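Local coordinates for UPF0141 protein yjdB (Campylobacter jejuni subsp. jejuni HB93-13, PDB 4TN0) that probably transfers phosphoethanolamine to acceptor molecules at the cell envelope through a zinc-containing periplasmic domain of the alkaline phosphatase-like fold, and is required for polymyxin resistance and motility, at residues Tyr33-Tyr38 / Asp42-Thr47; Lys48-Val53 / Glu206-Leu211; Asn191-Thr196 / Glu229-Asn234; Ile256-Ser259 / Leu264-Leu267. All coordinates share one frame; numbering follows the deposited sequence.

Interaction 1: residues Tyr33-Tyr38 / Asp42-Thr47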
loop_
_atom_site.group_PDB
_atom_site.type_symbol
_atom_site.label_atom_id
_atom_site.label_comp_id
_atom_site.label_asym_id
_atom_site.label_seq_id
_atom_site.Cartn_x
_atom_site.Cartn_y
_atom_site.Cartn_z
ATOM N N TYR A 33 -8.968 -10.693 -3.850
ATOM C CA TYR A 33 -7.870 -10.672 -4.800
ATOM C C TYR A 33 -7.786 -12.026 -5.522
ATOM O O TYR A 33 -7.735 -13.085 -4.890
ATOM C CB TYR A 33 -6.559 -10.298 -4.087
ATOM C CG TYR A 33 -6.407 -8.798 -4.000
ATOM C CD1 TYR A 33 -7.292 -8.036 -3.241
ATOM C CD2 TYR A 33 -5.404 -8.130 -4.716
ATOM C CE1 TYR A 33 -7.187 -6.654 -3.186
ATOM C CE2 TYR A 33 -5.282 -6.743 -4.664
ATOM C CZ TYR A 33 -6.189 -6.011 -3.903
ATOM O OH TYR A 33 -6.097 -4.646 -3.833
ATOM N N SER A 34 -7.898 -11.992 -6.847
ATOM C CA SER A 34 -7.799 -13.219 -7.631
ATOM C C SER A 34 -6.357 -13.755 -7.633
ATOM O O SER A 34 -6.134 -14.950 -7.822
ATOM C CB SER A 34 -8.317 -12.997 -9.055
ATOM O OG SER A 34 -7.677 -11.890 -9.680
ATOM N N LEU A 35 -5.388 -12.867 -7.406
ATOM C CA LEU A 35 -3.984 -13.249 -7.194
ATOM C C LEU A 35 -3.847 -14.222 -6.032
ATOM O O LEU A 35 -2.858 -14.953 -5.927
ATOM C CB LEU A 35 -3.114 -12.004 -6.940
ATOM C CG LEU A 35 -2.618 -11.221 -8.169
ATOM C CD1 LEU A 35 -2.190 -9.791 -7.816
ATOM C CD2 LEU A 35 -1.492 -11.943 -8.892
ATOM N N GLY A 36 -4.831 -14.208 -5.140
ATOM C CA GLY A 36 -4.801 -15.051 -3.960
ATOM C C GLY A 36 -5.858 -16.132 -3.990
ATOM O O GLY A 36 -6.075 -16.813 -2.992
ATOM N N GLY A 37 -6.526 -16.296 -5.128
ATOM C CA GLY A 37 -7.497 -17.366 -5.241
ATOM C C GLY A 37 -8.962 -16.976 -5.140
ATOM O O GLY A 37 -9.821 -17.840 -4.928
ATOM N N TYR A 38 -9.252 -15.682 -5.249
ATOM C CA TYR A 38 -10.638 -15.233 -5.388
ATOM C C TYR A 38 -11.130 -15.597 -6.790
ATOM O O TYR A 38 -10.468 -15.310 -7.779
ATOM C CB TYR A 38 -10.737 -13.725 -5.127
ATOM C CG TYR A 38 -12.112 -13.094 -5.221
ATOM C CD1 TYR A 38 -13.147 -13.462 -4.362
ATOM C CD2 TYR A 38 -12.354 -12.079 -6.137
ATOM C CE1 TYR A 38 -14.404 -12.851 -4.446
ATOM C CE2 TYR A 38 -13.587 -11.467 -6.224
ATOM C CZ TYR A 38 -14.610 -11.849 -5.385
ATOM O OH TYR A 38 -15.828 -11.205 -5.514
ATOM N N ASP A 42 -12.272 -11.774 -11.651
ATOM C CA ASP A 42 -10.813 -11.712 -11.794
ATOM C C ASP A 42 -10.292 -10.296 -11.566
ATOM O O ASP A 42 -9.955 -9.581 -12.520
ATOM C CB ASP A 42 -10.363 -12.206 -13.172
ATOM C CG ASP A 42 -8.847 -12.274 -13.298
ATOM O OD1 ASP A 42 -8.162 -12.283 -12.253
ATOM O OD2 ASP A 42 -8.332 -12.286 -14.438
ATOM N N THR A 43 -10.205 -9.905 -10.298
ATOM C CA THR A 43 -9.832 -8.539 -9.914
ATOM C C THR A 43 -8.387 -8.170 -10.261
ATOM O O THR A 43 -8.036 -6.989 -10.353
ATOM C CB THR A 43 -10.022 -8.322 -8.416
ATOM O OG1 THR A 43 -9.330 -9.354 -7.705
ATOM C CG2 THR A 43 -11.499 -8.355 -8.057
ATOM N N ASN A 44 -7.542 -9.179 -10.417
ATOM C CA ASN A 44 -6.129 -8.937 -10.671
ATOM C C ASN A 44 -5.692 -9.246 -12.101
ATOM O O ASN A 44 -4.585 -9.718 -12.338
ATOM C CB ASN A 44 -5.315 -9.739 -9.675
ATOM C CG ASN A 44 -5.625 -9.357 -8.252
ATOM O OD1 ASN A 44 -5.974 -10.200 -7.431
ATOM N ND2 ASN A 44 -5.480 -8.079 -7.945
ATOM N N PHE A 45 -6.597 -8.987 -13.038
ATOM C CA PHE A 45 -6.387 -9.184 -14.469
ATOM C C PHE A 45 -5.113 -8.523 -15.025
ATOM O O PHE A 45 -4.430 -9.104 -15.866
ATOM C CB PHE A 45 -7.604 -8.654 -15.208
ATOM C CG PHE A 45 -7.495 -8.724 -16.693
ATOM C CD1 PHE A 45 -7.749 -9.913 -17.359
ATOM C CD2 PHE A 45 -7.152 -7.600 -17.431
ATOM C CE1 PHE A 45 -7.666 -9.983 -18.736
ATOM C CE2 PHE A 45 -7.059 -7.664 -18.811
ATOM C CZ PHE A 45 -7.316 -8.861 -19.463
ATOM N N TYR A 46 -4.789 -7.322 -14.558
ATOM C CA TYR A 46 -3.670 -6.581 -15.134
ATOM C C TYR A 46 -2.289 -6.932 -14.572
ATOM O O TYR A 46 -1.356 -7.183 -15.343
ATOM C CB TYR A 46 -3.922 -5.089 -14.977
ATOM C CG TYR A 46 -5.114 -4.640 -15.771
ATOM C CD1 TYR A 46 -6.374 -4.576 -15.192
ATOM C CD2 TYR A 46 -4.989 -4.315 -17.117
ATOM C CE1 TYR A 46 -7.475 -4.180 -15.927
ATOM C CE2 TYR A 46 -6.086 -3.908 -17.866
ATOM C CZ TYR A 46 -7.328 -3.844 -17.269
ATOM O OH TYR A 46 -8.426 -3.448 -18.005
ATOM N N THR A 47 -2.143 -6.934 -13.249
ATOM C CA THR A 47 -0.846 -7.247 -12.648
ATOM C C THR A 47 -0.546 -8.752 -12.721
ATOM O O THR A 47 0.592 -9.163 -12.480
ATOM C CB THR A 47 -0.718 -6.736 -11.182
ATOM O OG1 THR A 47 -1.781 -7.245 -10.381
ATOM C CG2 THR A 47 -0.755 -5.221 -11.137
#

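Interaction 2: residues Lys48-Val53 / Glu206-Leu211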
loop_
_atom_site.group_PDB
_atom_site.type_symbol
_atom_site.label_atom_id
_atom_site.label_comp_id
_atom_site.label_asym_id
_atom_site.label_seq_id
_atom_site.Cartn_x
_atom_site.Cartn_y
_atom_site.Cartn_z
ATOM N N LYS A 48 -1.547 -9.575 -13.043
ATOM C CA LYS A 48 -1.273 -10.994 -13.302
ATOM C C LYS A 48 -0.338 -11.143 -14.499
ATOM O O LYS A 48 0.465 -12.069 -14.560
ATOM C CB LYS A 48 -2.551 -11.800 -13.566
ATOM C CG LYS A 48 -3.150 -12.495 -12.352
ATOM C CD LYS A 48 -4.494 -13.181 -12.699
ATOM C CE LYS A 48 -5.063 -13.954 -11.515
ATOM N NZ LYS A 48 -6.290 -14.746 -11.850
ATOM N N LYS A 49 -0.467 -10.230 -15.457
ATOM C CA LYS A 49 0.337 -10.264 -16.672
ATOM C C LYS A 49 1.771 -9.794 -16.424
ATOM O O LYS A 49 2.645 -9.979 -17.267
ATOM C CB LYS A 49 -0.341 -9.439 -17.768
ATOM C CG LYS A 49 -1.701 -10.040 -18.131
ATOM C CD LYS A 49 -2.421 -9.323 -19.255
ATOM C CE LYS A 49 -3.840 -9.892 -19.440
ATOM N NZ LYS A 49 -4.456 -9.542 -20.762
ATOM N N ASP A 50 2.019 -9.209 -15.259
ATOM C CA ASP A 50 3.361 -8.759 -14.931
ATOM C C ASP A 50 3.993 -9.709 -13.925
ATOM O O ASP A 50 5.085 -9.448 -13.416
ATOM C CB ASP A 50 3.326 -7.333 -14.378
ATOM C CG ASP A 50 2.838 -6.325 -15.402
ATOM O OD1 ASP A 50 3.317 -6.374 -16.553
ATOM O OD2 ASP A 50 1.977 -5.484 -15.060
ATOM N N ASN A 51 3.300 -10.821 -13.669
ATOM C CA ASN A 51 3.746 -11.854 -12.727
ATOM C C ASN A 51 4.214 -11.305 -11.369
ATOM O O ASN A 51 5.232 -11.739 -10.819
ATOM C CB ASN A 51 4.845 -12.699 -13.369
ATOM C CG ASN A 51 4.409 -13.297 -14.696
ATOM O OD1 ASN A 51 3.594 -14.225 -14.728
ATOM N ND2 ASN A 51 4.939 -12.763 -15.799
ATOM N N VAL A 52 3.473 -10.324 -10.860
ATOM C CA VAL A 52 3.755 -9.707 -9.574
ATOM C C VAL A 52 3.729 -10.746 -8.459
ATOM O O VAL A 52 3.105 -11.797 -8.609
ATOM C CB VAL A 52 2.744 -8.582 -9.277
ATOM C CG1 VAL A 52 2.798 -7.524 -10.365
ATOM C CG2 VAL A 52 1.322 -9.139 -9.152
ATOM N N VAL A 53 4.428 -10.468 -7.356
ATOM C CA VAL A 53 4.387 -11.342 -6.182
ATOM C C VAL A 53 3.272 -10.890 -5.240
ATOM O O VAL A 53 3.177 -9.703 -4.908
ATOM C CB VAL A 53 5.733 -11.352 -5.415
ATOM C CG1 VAL A 53 5.623 -12.180 -4.155
ATOM C CG2 VAL A 53 6.843 -11.892 -6.289
ATOM N N GLU A 206 0.037 0.021 -14.802
ATOM C CA GLU A 206 0.469 1.257 -15.462
ATOM C C GLU A 206 1.709 1.833 -14.793
ATOM O O GLU A 206 2.552 2.448 -15.447
ATOM C CB GLU A 206 -0.647 2.296 -15.471
ATOM C CG GLU A 206 -1.740 2.006 -16.496
ATOM C CD GLU A 206 -1.265 2.083 -17.946
ATOM O OE1 GLU A 206 -0.924 3.199 -18.390
ATOM O OE2 GLU A 206 -1.261 1.037 -18.639
ATOM N N ILE A 207 1.802 1.657 -13.480
ATOM C CA ILE A 207 2.981 2.091 -12.739
ATOM C C ILE A 207 4.176 1.229 -13.136
ATOM O O ILE A 207 5.241 1.748 -13.444
ATOM C CB ILE A 207 2.740 2.022 -11.216
ATOM C CG1 ILE A 207 1.939 3.247 -10.775
ATOM C CG2 ILE A 207 4.070 1.963 -10.432
ATOM C CD1 ILE A 207 1.404 3.133 -9.371
ATOM N N ILE A 208 3.972 -0.085 -13.163
ATOM C CA ILE A 208 4.980 -1.023 -13.628
ATOM C C ILE A 208 5.407 -0.674 -15.055
ATOM O O ILE A 208 6.593 -0.702 -15.393
ATOM C CB ILE A 208 4.441 -2.479 -13.591
ATOM C CG1 ILE A 208 4.225 -2.946 -12.154
ATOM C CG2 ILE A 208 5.378 -3.444 -14.282
ATOM C CD1 ILE A 208 3.760 -4.372 -12.055
ATOM N N LYS A 209 4.420 -0.309 -15.871
ATOM C CA LYS A 209 4.601 0.011 -17.288
ATOM C C LYS A 209 5.488 1.234 -17.472
ATOM O O LYS A 209 6.252 1.321 -18.424
ATOM C CB LYS A 209 3.212 0.222 -17.922
ATOM C CG LYS A 209 3.109 0.693 -19.383
ATOM C CD LYS A 209 1.759 0.160 -19.948
ATOM C CE LYS A 209 1.156 0.995 -21.082
ATOM N NZ LYS A 209 1.639 2.400 -21.106
ATOM N N LEU A 210 5.398 2.169 -16.538
ATOM C CA LEU A 210 6.240 3.350 -16.566
ATOM C C LEU A 210 7.609 3.009 -15.980
ATOM O O LEU A 210 8.615 3.654 -16.293
ATOM C CB LEU A 210 5.582 4.502 -15.798
ATOM C CG LEU A 210 4.463 5.237 -16.561
ATOM C CD1 LEU A 210 3.618 6.058 -15.606
ATOM C CD2 LEU A 210 4.980 6.112 -17.714
ATOM N N LEU A 211 7.641 1.984 -15.130
ATOM C CA LEU A 211 8.883 1.560 -14.488
ATOM C C LEU A 211 9.810 0.832 -15.447
ATOM O O LEU A 211 11.038 0.870 -15.290
ATOM C CB LEU A 211 8.588 0.664 -13.278
ATOM C CG LEU A 211 8.099 1.377 -12.016
ATOM C CD1 LEU A 211 8.130 0.428 -10.829
ATOM C CD2 LEU A 211 8.914 2.652 -11.739
#

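Interaction 3: residues Asn191-Thr196 / Glu229-Asn234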
loop_
_atom_site.group_PDB
_atom_site.type_symbol
_atom_site.label_atom_id
_atom_site.label_comp_id
_atom_site.label_asym_id
_atom_site.label_seq_id
_atom_site.Cartn_x
_atom_site.Cartn_y
_atom_site.Cartn_z
ATOM N N ASN A 191 -19.772 -6.732 -6.756
ATOM C CA ASN A 191 -19.303 -6.369 -8.083
ATOM C C ASN A 191 -18.694 -4.975 -8.061
ATOM O O ASN A 191 -17.597 -4.756 -8.563
ATOM C CB ASN A 191 -20.438 -6.405 -9.116
ATOM C CG ASN A 191 -20.878 -7.815 -9.493
ATOM O OD1 ASN A 191 -20.146 -8.787 -9.315
ATOM N ND2 ASN A 191 -22.080 -7.914 -10.057
ATOM N N THR A 192 -19.403 -4.043 -7.438
ATOM C CA THR A 192 -18.950 -2.660 -7.361
ATOM C C THR A 192 -17.618 -2.566 -6.643
ATOM O O THR A 192 -16.722 -1.830 -7.057
ATOM C CB THR A 192 -19.981 -1.788 -6.638
ATOM O OG1 THR A 192 -21.297 -2.158 -7.072
ATOM C CG2 THR A 192 -19.737 -0.317 -6.904
ATOM N N TYR A 193 -17.500 -3.331 -5.561
ATOM C CA TYR A 193 -16.297 -3.350 -4.746
ATOM C C TYR A 193 -15.132 -3.912 -5.553
ATOM O O TYR A 193 -14.013 -3.384 -5.481
ATOM C CB TYR A 193 -16.529 -4.153 -3.441
ATOM C CG TYR A 193 -15.309 -4.204 -2.533
ATOM C CD1 TYR A 193 -14.947 -3.100 -1.763
ATOM C CD2 TYR A 193 -14.527 -5.358 -2.441
ATOM C CE1 TYR A 193 -13.818 -3.126 -0.943
ATOM C CE2 TYR A 193 -13.407 -5.403 -1.609
ATOM C CZ TYR A 193 -13.064 -4.284 -0.863
ATOM O OH TYR A 193 -11.965 -4.317 -0.044
ATOM N N ASP A 194 -15.405 -4.973 -6.312
ATOM C CA ASP A 194 -14.406 -5.631 -7.146
ATOM C C ASP A 194 -13.922 -4.764 -8.315
ATOM O O ASP A 194 -12.731 -4.802 -8.698
ATOM C CB ASP A 194 -14.957 -6.946 -7.673
ATOM C CG ASP A 194 -14.990 -8.015 -6.610
ATOM O OD1 ASP A 194 -14.411 -7.778 -5.530
ATOM O OD2 ASP A 194 -15.546 -9.102 -6.856
ATOM N N ASN A 195 -14.839 -3.980 -8.875
ATOM C CA ASN A 195 -14.464 -3.009 -9.897
ATOM C C ASN A 195 -13.417 -2.043 -9.373
ATOM O O ASN A 195 -12.480 -1.709 -10.090
ATOM C CB ASN A 195 -15.674 -2.211 -10.385
ATOM C CG ASN A 195 -16.591 -3.014 -11.261
ATOM O OD1 ASN A 195 -16.209 -4.049 -11.805
ATOM N ND2 ASN A 195 -17.827 -2.543 -11.395
ATOM N N THR A 196 -13.581 -1.587 -8.131
ATOM C CA THR A 196 -12.624 -0.656 -7.551
ATOM C C THR A 196 -11.256 -1.317 -7.423
ATOM O O THR A 196 -10.232 -0.661 -7.569
ATOM C CB THR A 196 -13.061 -0.144 -6.155
ATOM O OG1 THR A 196 -12.971 -1.205 -5.184
ATOM C CG2 THR A 196 -14.449 0.354 -6.202
ATOM N N GLU A 229 -12.331 -4.326 4.538
ATOM C CA GLU A 229 -13.676 -3.744 4.477
ATOM C C GLU A 229 -14.718 -4.835 4.646
ATOM O O GLU A 229 -14.535 -5.945 4.150
ATOM C CB GLU A 229 -13.911 -3.023 3.151
ATOM C CG GLU A 229 -15.240 -2.269 3.056
ATOM C CD GLU A 229 -15.174 -0.877 3.664
ATOM O OE1 GLU A 229 -14.370 -0.654 4.623
ATOM O OE2 GLU A 229 -15.943 -0.008 3.177
ATOM N N SER A 230 -15.796 -4.527 5.358
ATOM C CA SER A 230 -16.960 -5.419 5.427
ATOM C C SER A 230 -18.024 -5.022 4.383
ATOM O O SER A 230 -18.241 -3.838 4.145
ATOM C CB SER A 230 -17.567 -5.411 6.831
ATOM O OG SER A 230 -16.786 -6.206 7.692
ATOM N N LEU A 231 -18.716 -6.011 3.816
ATOM C CA LEU A 231 -19.683 -5.767 2.753
ATOM C C LEU A 231 -21.052 -6.398 3.074
ATOM O O LEU A 231 -21.690 -6.995 2.207
ATOM C CB LEU A 231 -19.142 -6.314 1.432
ATOM C CG LEU A 231 -17.831 -5.680 0.935
ATOM C CD1 LEU A 231 -17.281 -6.474 -0.206
ATOM C CD2 LEU A 231 -17.988 -4.252 0.514
ATOM N N GLY A 232 -21.486 -6.284 4.330
ATOM C CA GLY A 232 -22.786 -6.797 4.735
ATOM C C GLY A 232 -22.758 -8.178 5.371
ATOM O O GLY A 232 -23.752 -8.630 5.935
ATOM N N GLU A 233 -21.639 -8.880 5.248
ATOM C CA GLU A 233 -21.532 -10.166 5.911
ATOM C C GLU A 233 -21.797 -9.982 7.404
ATOM O O GLU A 233 -21.191 -9.124 8.049
ATOM C CB GLU A 233 -20.163 -10.802 5.685
ATOM C CG GLU A 233 -19.698 -10.836 4.234
ATOM C CD GLU A 233 -18.792 -9.654 3.891
ATOM O OE1 GLU A 233 -18.677 -8.720 4.721
ATOM O OE2 GLU A 233 -18.169 -9.670 2.804
ATOM N N ASN A 234 -22.727 -10.774 7.932
ATOM C CA ASN A 234 -23.090 -10.720 9.337
ATOM C C ASN A 234 -23.577 -9.329 9.752
ATOM O O ASN A 234 -23.469 -8.932 10.920
ATOM C CB ASN A 234 -21.880 -11.161 10.171
ATOM C CG ASN A 234 -21.401 -12.559 9.788
ATOM O OD1 ASN A 234 -22.032 -13.572 10.129
ATOM N ND2 ASN A 234 -20.319 -12.619 9.037
#

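Interaction 4: residues Ile256-Ser259 / Leu264-Leu267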
loop_
_atom_site.group_PDB
_atom_site.type_symbol
_atom_site.label_atom_id
_atom_site.label_comp_id
_atom_site.label_asym_id
_atom_site.label_seq_id
_atom_site.Cartn_x
_atom_site.Cartn_y
_atom_site.Cartn_z
ATOM N N ILE A 256 1.432 -6.531 -2.639
ATOM C CA ILE A 256 1.935 -6.869 -3.966
ATOM C C ILE A 256 3.314 -6.252 -4.201
ATOM O O ILE A 256 3.505 -5.051 -3.982
ATOM C CB ILE A 256 0.973 -6.380 -5.068
ATOM C CG1 ILE A 256 -0.305 -7.216 -5.086
ATOM C CG2 ILE A 256 1.642 -6.397 -6.441
ATOM C CD1 ILE A 256 -1.408 -6.596 -5.977
ATOM N N PHE A 257 4.259 -7.064 -4.677
ATOM C CA PHE A 257 5.598 -6.556 -4.990
ATOM C C PHE A 257 6.018 -6.844 -6.418
ATOM O O PHE A 257 5.749 -7.918 -6.966
ATOM C CB PHE A 257 6.658 -7.144 -4.047
ATOM C CG PHE A 257 8.069 -6.697 -4.366
ATOM C CD1 PHE A 257 8.495 -5.413 -4.052
ATOM C CD2 PHE A 257 8.964 -7.556 -4.990
ATOM C CE1 PHE A 257 9.776 -5.000 -4.350
ATOM C CE2 PHE A 257 10.250 -7.144 -5.288
ATOM C CZ PHE A 257 10.655 -5.867 -4.966
ATOM N N TRP A 258 6.669 -5.863 -7.021
ATOM C CA TRP A 258 7.276 -6.067 -8.321
ATOM C C TRP A 258 8.615 -5.347 -8.390
ATOM O O TRP A 258 8.782 -4.262 -7.827
ATOM C CB TRP A 258 6.354 -5.582 -9.441
ATOM C CG TRP A 258 6.964 -5.709 -10.798
ATOM C CD1 TRP A 258 6.844 -6.766 -11.648
ATOM C CD2 TRP A 258 7.775 -4.743 -11.472
ATOM N NE1 TRP A 258 7.538 -6.526 -12.806
ATOM C CE2 TRP A 258 8.118 -5.288 -12.725
ATOM C CE3 TRP A 258 8.253 -3.472 -11.138
ATOM C CZ2 TRP A 258 8.911 -4.608 -13.643
ATOM C CZ3 TRP A 258 9.039 -2.797 -12.051
ATOM C CH2 TRP A 258 9.361 -3.366 -13.288
ATOM N N SER A 259 9.559 -5.940 -9.112
ATOM C CA SER A 259 10.846 -5.307 -9.344
ATOM C C SER A 259 11.398 -5.779 -10.667
ATOM O O SER A 259 11.080 -6.884 -11.114
ATOM C CB SER A 259 11.829 -5.631 -8.222
ATOM O OG SER A 259 13.013 -4.878 -8.371
ATOM N N LEU A 264 15.332 -9.573 -6.108
ATOM C CA LEU A 264 14.327 -9.098 -5.172
ATOM C C LEU A 264 13.024 -9.810 -5.471
ATOM O O LEU A 264 12.336 -10.303 -4.570
ATOM C CB LEU A 264 14.157 -7.586 -5.287
ATOM C CG LEU A 264 15.450 -6.838 -4.972
ATOM C CD1 LEU A 264 15.264 -5.326 -5.055
ATOM C CD2 LEU A 264 15.970 -7.274 -3.604
ATOM N N MET A 265 12.711 -9.882 -6.758
ATOM C CA MET A 265 11.522 -10.562 -7.220
ATOM C C MET A 265 11.447 -11.985 -6.715
ATOM O O MET A 265 10.357 -12.484 -6.418
ATOM C CB MET A 265 11.479 -10.557 -8.748
ATOM C CG MET A 265 10.096 -10.693 -9.321
ATOM S SD MET A 265 9.182 -9.151 -9.192
ATOM C CE MET A 265 7.722 -9.626 -10.110
ATOM N N ASN A 266 12.598 -12.646 -6.598
ATOM C CA ASN A 266 12.555 -14.035 -6.152
ATOM C C ASN A 266 12.728 -14.156 -4.629
ATOM O O ASN A 266 12.290 -15.153 -4.043
ATOM C CB ASN A 266 13.594 -14.888 -6.888
ATOM C CG ASN A 266 13.397 -16.380 -6.640
ATOM O OD1 ASN A 266 12.316 -16.927 -6.909
ATOM N ND2 ASN A 266 14.443 -17.051 -6.141
ATOM N N LEU A 267 13.315 -13.151 -3.978
ATOM C CA LEU A 267 13.251 -13.125 -2.525
ATOM C C LEU A 267 11.805 -12.906 -2.088
ATOM O O LEU A 267 11.328 -13.530 -1.133
ATOM C CB LEU A 267 14.153 -12.043 -1.939
ATOM C CG LEU A 267 15.568 -12.400 -1.489
ATOM C CD1 LEU A 267 16.291 -13.255 -2.528
ATOM C CD2 LEU A 267 16.368 -11.136 -1.188
#

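Interaction 1: residues Tyr33-Tyr38 / Asp42-Thr47
The hydroxyl OG of S34 is gripped from two directions by the segment 42-47. It donates to the carboxylate of D42, with OG 2.6 Å from OD1 and lying nearly on the line of the C-O bond, and it accepts the backbone N-H of N44, whose N sits 2.8 Å away. S34 can do this because chi1 of 53° places OG between its own backbone N and carbonyl carbon, facing the turn. The backbone N of S34 gives its hydrogen to OG1 of T43 at 3.1 Å, a hydroxyl that is also bonded to the carbonyl of N32. The next amide along is used too: N of L35 meets OD1 of N44 at 2.7 Å, almost straight at 176°, with the donor tilted out of the carbonyl plane. Exchange therefore runs both ways, side chain to backbone.

The amide of N44 is held at its other end as well, since ND2 bonds to D201 of helix 186-211. On the way it passes the Y33 ring, with ND2 3.2 Å from CD2 and the amide and ring planes 38° apart. Over one face of the N44 side chain, CG of L35 packs 3.4 Å from CB, and CD1 of L35 comes alongside OG1 of T47, a hydroxyl hydrogen-bonded to the same D201. The carboxylate of D42 has a second partner in K48, which would be expected to favour its charged form. D42 to F45 form a type I beta turn, and this interlocking of a turn with a neighbouring loop by side-chain-to-backbone bonds shapes the connection between strands 18-24 and 53-59.

Interaction 2: residues Lys48-Val53 / Glu206-Leu211
I208 extends its side chain from helix 186-211 onto D50 and V52, and its terminal methyl CD1 does most of the touching. That methyl lies 3.7 Å from OD2 of D50 and equally 3.7 Å from CG1 of V52, so it touches both a carboxylate and a valine branch, which meet it at about a right angle. The second branch of I208 also takes part: CG2 is 4.0 Å from CG of D50. D50 and I208 approach from opposite directions, the aspartate reaching toward the helix as the isoleucine reaches toward the loop, whereas V52 meets the isoleucine at a slant.

The isoleucine chain is stretched out, with chi2 at -177°, and this carries CD1 far enough to span the gap between backbones whose nearest CA atoms, those of D50 and I208, are 8.0 Å apart. The chain turns at N51, with D50 and V52 both directed to I208. A bond from N of N51 back to O of K48, at 3.2 Å, closes this small turn.

V52 continues inward onto L35, T47 and I256, and I208 also lies on W258, so the touching methyls belong to the apolar layer between helix 186-211 and the central sheet. D50 sits at the partly exposed margin of that layer. No hydrogen bond or salt bridge crosses between the two segments; the interaction is van der Waals contact of methyl groups with a valine branch and with one face of a carboxylate, which implies that this small contact depends on shape and burial rather than on directional polar bonds.

Interaction 3: residues Asn191-Thr196 / Glu229-Asn234
Helix 186-211 and the short strand 230-231 keep their backbones well apart, with 8.6 Å between the CA atoms of Y193 and L231, and the Y193 ring bridges the gap. Its CG stands opposite the backbone N (chi1 -180°), which sends the ring out from the helix toward the strand. L231 comes over one face of that ring: CD1 lies 4.1 Å from the ring centroid and 28° off its normal, a CH-pi contact. The same methyl is 3.7 Å from CD2 of the tyrosine, while CD2 of L231 rests 4.0 Å from CD1 of Y193, over the same face. The leucine thus sets both methyls at the end of the ring nearest the helix backbone.

At the far end, CB of E229 lies 4.0 Å from OH of Y193. That hydroxyl is hydrogen-bonded to the carbonyl of T27, and the glutamate chain bends at chi2 so that its carboxylate leads away, to Y161 and H239. The backbone of L231 is held too, its N lying 2.9 Å from OE1 of E233, above the carboxylate plane, while OE2 of E233 forms a salt bridge with R29.

The side chain of E229 lies about 7 Å from the bound zinc ion, and E229 closely follows the metal ligands D226 and H227. The contact thus packs helix 186-211 against the loop leaving the zinc site of an alkaline phosphatase-like domain.

Interaction 4: residues Ile256-Ser259 / Leu264-Leu267
I256 leads into the last part of strand 252-259, an inner strand of the mixed sheet in this alkaline phosphatase-like fold, and a tight strand-to-helix connection brings helix 264-271 back against it. I256 itself looks elsewhere, onto L35 and V52. F257 is the first to meet the helix: its ring tip overlaps L264, with CZ 3.9 Å from CB, and the backbone N of M265 lies at the ring edge, near the plane, 4.0 Å from CE2. The sulfur of M265 stands obliquely to this ring, 5.4 Å from its centroid, in a loose Met-aromatic contact.

W258 starts out from the strand away from the helix, yet M265 still finds it. The methionine leaves the helix with CG roughly opposite its backbone N (chi1 -156°) and bends at chi2 (76°), which turns its end back toward the strand. There SD lies 4.6 Å from the centroid of the five-membered ring of W258, approaching obliquely, a second Met-aromatic contact. The indole rests in turn on L211 of helix 186-211. One methionine therefore touches aromatic side chains that leave the strand in opposite directions.

S259 closes the walk. Its hydroxyl packs beside CD1 of L264 at 4.0 Å, but its polar partners lie beyond, at S219, S220 and D261. Its backbone N points at SD of M265 with 3.2 Å between them, a weak N-H...S bond of 148°. Past that sulfur, the methyl CE of M265 ends 3.4 Å from CD1 of W258.

Interactions 1, 2 and 4 form a touching group, whereas interaction 3 meets only interaction 1. Along the chain, interaction 1 comes first, within the connection from strand 18-24 to strand 53-59; interaction 2 ties the end of that connection to helix 186-211, interaction 3 uses the same helix about 25 Å away between centres, and interaction 4 follows at strand 252-259. A salt bridge from D42 to K48 joins interactions 1 and 2, the strand bond between V53 and F257 joins 2 and 4, and Y38 with D194 joins 1 and 3. Helix 186-211 thus serves both ends: its earlier turns face the loop leaving the zinc site, its last turns pack by the central sheet.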